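Local atomic coordinates of aldo-keto reductase family 1, member B4 (Aldose reductase) (Schistosoma japonicum, PDB entry 4HBK), a protein that probably reduces aldehydes, including the open-chain form of aldose sugars, with NADPH, as an aldose reductase of the aldo/keto reductase family. Residues Lys271-Gln275 with Glu300-Asp306. Numbering follows the deposited sequence.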
ATOM      1  N   LYS A 271      -6.021  25.095   4.275  1.00 19.85           N
ATOM      2  CA  LYS A 271      -5.695  23.749   4.714  1.00 19.84           C
ATOM      3  C   LYS A 271      -4.186  23.676   4.783  1.00 17.58           C
ATOM      4  O   LYS A 271      -3.502  24.598   4.349  1.00 17.10           O
ATOM      5  CB  LYS A 271      -6.226  22.700   3.726  1.00 18.05           C
ATOM      6  CG  LYS A 271      -7.716  22.803   3.404  1.00 18.48           C
ATOM      7  CD  LYS A 271      -8.585  22.314   4.547  1.00 22.43           C
ATOM      8  CE  LYS A 271      -8.299  20.846   4.871  1.00 21.51           C
ATOM      9  NZ  LYS A 271      -9.288  20.296   5.845  1.00 21.55           N
ATOM     10  N   THR A 272      -3.671  22.576   5.321  1.00 16.06           N
ATOM     11  CA  THR A 272      -2.230  22.363   5.390  1.00 17.02           C
ATOM     12  C   THR A 272      -1.694  21.727   4.115  1.00 17.07           C
ATOM     13  O   THR A 272      -2.439  21.081   3.366  1.00 14.81           O
ATOM     14  CB  THR A 272      -1.858  21.437   6.552  1.00 18.54           C
ATOM     15  OG1 THR A 272      -2.244  20.093   6.228  1.00 12.04           O
ATOM     16  CG2 THR A 272      -2.545  21.894   7.848  1.00 13.73           C
ATOM     17  N   PRO A 273      -0.389  21.893   3.875  1.00 15.80           N
ATOM     18  CA  PRO A 273       0.274  21.311   2.713  1.00 12.99           C
ATOM     19  C   PRO A 273       0.022  19.801   2.576  1.00 16.20           C
ATOM     20  O   PRO A 273      -0.303  19.345   1.489  1.00 14.09           O
ATOM     21  CB  PRO A 273       1.749  21.586   2.996  1.00 14.15           C
ATOM     22  CG  PRO A 273       1.736  22.837   3.792  1.00 17.97           C
ATOM     23  CD  PRO A 273       0.533  22.714   4.681  1.00 17.99           C
ATOM     24  N   ALA A 274       0.179  19.041   3.656  1.00 15.20           N
ATOM     25  CA  ALA A 274      -0.041  17.602   3.597  1.00 16.40           C
ATOM     26  C   ALA A 274      -1.462  17.320   3.143  1.00 12.39           C
ATOM     27  O   ALA A 274      -1.713  16.387   2.388  1.00 14.25           O
ATOM     28  CB  ALA A 274       0.214  16.963   4.951  1.00 14.45           C
ATOM     29  N   GLN A 275      -2.388  18.144   3.603  1.00 12.80           N
ATOM     30  CA  GLN A 275      -3.792  17.973   3.257  1.00 15.72           C
ATOM     31  C   GLN A 275      -4.059  18.230   1.765  1.00 16.27           C
ATOM     32  O   GLN A 275      -4.871  17.535   1.139  1.00 13.82           O
ATOM     33  CB  GLN A 275      -4.661  18.853   4.163  1.00 12.45           C
ATOM     34  CG  GLN A 275      -4.856  18.244   5.547  1.00 14.17           C
ATOM     35  CD  GLN A 275      -5.285  19.261   6.606  1.00 16.32           C
ATOM     36  OE1 GLN A 275      -5.488  20.437   6.312  1.00 14.62           O
ATOM     37  NE2 GLN A 275      -5.435  18.797   7.843  1.00 12.69           N
ATOM     38  N   GLU A 300      -4.079  15.323  11.310  1.00 14.12           N
ATOM     39  CA  GLU A 300      -4.058  16.222  10.165  1.00 17.26           C
ATOM     40  C   GLU A 300      -4.338  15.491   8.838  1.00 14.09           C
ATOM     41  O   GLU A 300      -5.156  15.937   8.028  1.00 13.09           O
ATOM     42  CB  GLU A 300      -2.717  16.962  10.122  1.00 14.06           C
ATOM     43  CG  GLU A 300      -2.354  17.577   8.790  1.00 18.36           C
ATOM     44  CD  GLU A 300      -0.996  18.301   8.823  1.00 25.47           C
ATOM     45  OE1 GLU A 300      -0.418  18.488   9.923  1.00 29.92           O
ATOM     46  OE2 GLU A 300      -0.509  18.689   7.741  1.00 17.87           O
ATOM     47  N   ASN A 301      -3.676  14.361   8.624  1.00 15.31           N
ATOM     48  CA  ASN A 301      -3.829  13.611   7.371  1.00 14.19           C
ATOM     49  C   ASN A 301      -5.276  13.210   7.089  1.00 15.20           C
ATOM     50  O   ASN A 301      -5.658  12.994   5.936  1.00 15.17           O
ATOM     51  CB  ASN A 301      -2.942  12.360   7.362  1.00 12.47           C
ATOM     52  CG  ASN A 301      -1.457  12.689   7.267  1.00 14.76           C
ATOM     53  OD1 ASN A 301      -1.087  13.806   6.924  1.00 13.09           O
ATOM     54  ND2 ASN A 301      -0.604  11.708   7.559  1.00 10.07           N
ATOM     55  N   PHE A 302      -6.085  13.113   8.140  1.00 12.45           N
ATOM     56  CA  PHE A 302      -7.447  12.612   7.985  1.00 13.07           C
ATOM     57  C   PHE A 302      -8.436  13.722   7.612  1.00 15.95           C
ATOM     58  O   PHE A 302      -9.534  13.438   7.144  1.00 14.99           O
ATOM     59  CB  PHE A 302      -7.891  11.902   9.272  1.00 12.84           C
ATOM     60  CG  PHE A 302      -9.162  11.090   9.131  1.00 11.77           C
ATOM     61  CD1 PHE A 302      -9.158   9.875   8.453  1.00 12.53           C
ATOM     62  CD2 PHE A 302     -10.347  11.522   9.713  1.00 12.28           C
ATOM     63  CE1 PHE A 302     -10.326   9.120   8.326  1.00 13.62           C
ATOM     64  CE2 PHE A 302     -11.515  10.773   9.606  1.00 13.72           C
ATOM     65  CZ  PHE A 302     -11.510   9.575   8.911  1.00 13.13           C
ATOM     66  N   GLN A 303      -8.060  14.984   7.812  1.00 14.33           N
ATOM     67  CA  GLN A 303      -8.996  16.078   7.548  1.00 14.61           C
ATOM     68  C   GLN A 303      -8.892  16.543   6.099  1.00 14.84           C
ATOM     69  O   GLN A 303      -8.480  17.670   5.829  1.00 13.40           O
ATOM     70  CB  GLN A 303      -8.749  17.263   8.490  1.00 16.12           C
ATOM     71  CG  GLN A 303      -8.344  16.892   9.919  1.00 17.96           C
ATOM     72  CD  GLN A 303      -9.368  16.018  10.627  1.00 22.93           C
ATOM     73  OE1 GLN A 303     -10.577  16.174  10.443  1.00 27.05           O
ATOM     74  NE2 GLN A 303      -8.886  15.082  11.438  1.00 21.10           N
ATOM     75  N   VAL A 304      -9.267  15.674   5.168  1.00 14.32           N
ATOM     76  CA  VAL A 304      -9.096  15.965   3.752  1.00 13.87           C
ATOM     77  C   VAL A 304     -10.390  15.798   2.957  1.00 15.13           C
ATOM     78  O   VAL A 304     -10.353  15.625   1.738  1.00 12.51           O
ATOM     79  CB  VAL A 304      -8.032  15.038   3.129  1.00 12.79           C
ATOM     80  CG1 VAL A 304      -6.653  15.373   3.655  1.00 11.71           C
ATOM     81  CG2 VAL A 304      -8.371  13.579   3.415  1.00 12.35           C
ATOM     82  N   PHE A 305     -11.530  15.839   3.641  1.00 16.19           N
ATOM     83  CA  PHE A 305     -12.808  15.543   2.992  1.00 18.05           C
ATOM     84  C   PHE A 305     -13.789  16.705   3.011  1.00 21.99           C
ATOM     85  O   PHE A 305     -14.991  16.495   2.827  1.00 23.55           O
ATOM     86  CB  PHE A 305     -13.470  14.313   3.629  1.00 16.01           C
ATOM     87  CG  PHE A 305     -12.668  13.057   3.485  1.00 21.91           C
ATOM     88  CD1 PHE A 305     -12.547  12.435   2.252  1.00 18.16           C
ATOM     89  CD2 PHE A 305     -12.029  12.498   4.582  1.00 18.45           C
ATOM     90  CE1 PHE A 305     -11.805  11.277   2.117  1.00 20.66           C
ATOM     91  CE2 PHE A 305     -11.283  11.347   4.456  1.00 17.66           C
ATOM     92  CZ  PHE A 305     -11.167  10.734   3.220  1.00 19.00           C
ATOM     93  N   ASP A 306     -13.295  17.924   3.224  1.00 20.53           N
ATOM     94  CA  ASP A 306     -14.191  19.081   3.307  1.00 19.86           C
ATOM     95  C   ASP A 306     -13.778  20.236   2.397  1.00 20.90           C
ATOM     96  O   ASP A 306     -14.082  21.394   2.670  1.00 21.71           O
ATOM     97  CB  ASP A 306     -14.310  19.560   4.747  1.00 18.45           C
ATOM     98  CG  ASP A 306     -12.985  20.027   5.314  1.00 22.92           C
ATOM     99  OD1 ASP A 306     -11.948  19.883   4.625  1.00 25.82           O
ATOM    100  OD2 ASP A 306     -12.979  20.532   6.456  1.00 28.20           O
TER
HETATM  101  O   HOH W   1       1.254  19.738   6.237  1.00 17.39           O
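Lys271 is kinked at chi2 and chi3, and this brings its ammonium group to two oxygens of 300-306. Lys271 NZ donates to Gln303 O at 2.7 Å, coming from above the carbonyl plane, and forms a salt bridge at 3.0 Å with Asp306 OD1, which accepts on its syn lone pair. Next, Thr272 sits at the N-cap of helix 273-283. Its OG1 donates to Glu300 OE2 at 2.7 Å, from above the carboxylate plane, while accepting from Gln275 N at 3.3 Å. Glu300 reaches it with CG anti to the backbone N (chi1 161°) and the rest of the chain extended. The helix N-terminus probably favours the negative charge of this carboxylate. In this (beta/alpha)8 barrel, the contact ties the start of helix 273-283, which precedes strand 287-288, to the C-terminal part of helix 295-302, which follows it, and the residues after it. The methyl of Ala274 packs against Glu300 OE2 and, more distantly, Asn301 OD1. Gln275 uses both ends of its amide: OE1 takes Thr272 N at 3.0 Å, completing the capping box, and NE2 donates nearly straight (166°) to Glu300 O at 2.9 Å. Gln303 N reaches that same carbonyl oxygen from the other face; Gln303 is also the centre of an inverse gamma turn. Alongside, Gln275 CG lies 3.9 Å from Val304 CG1.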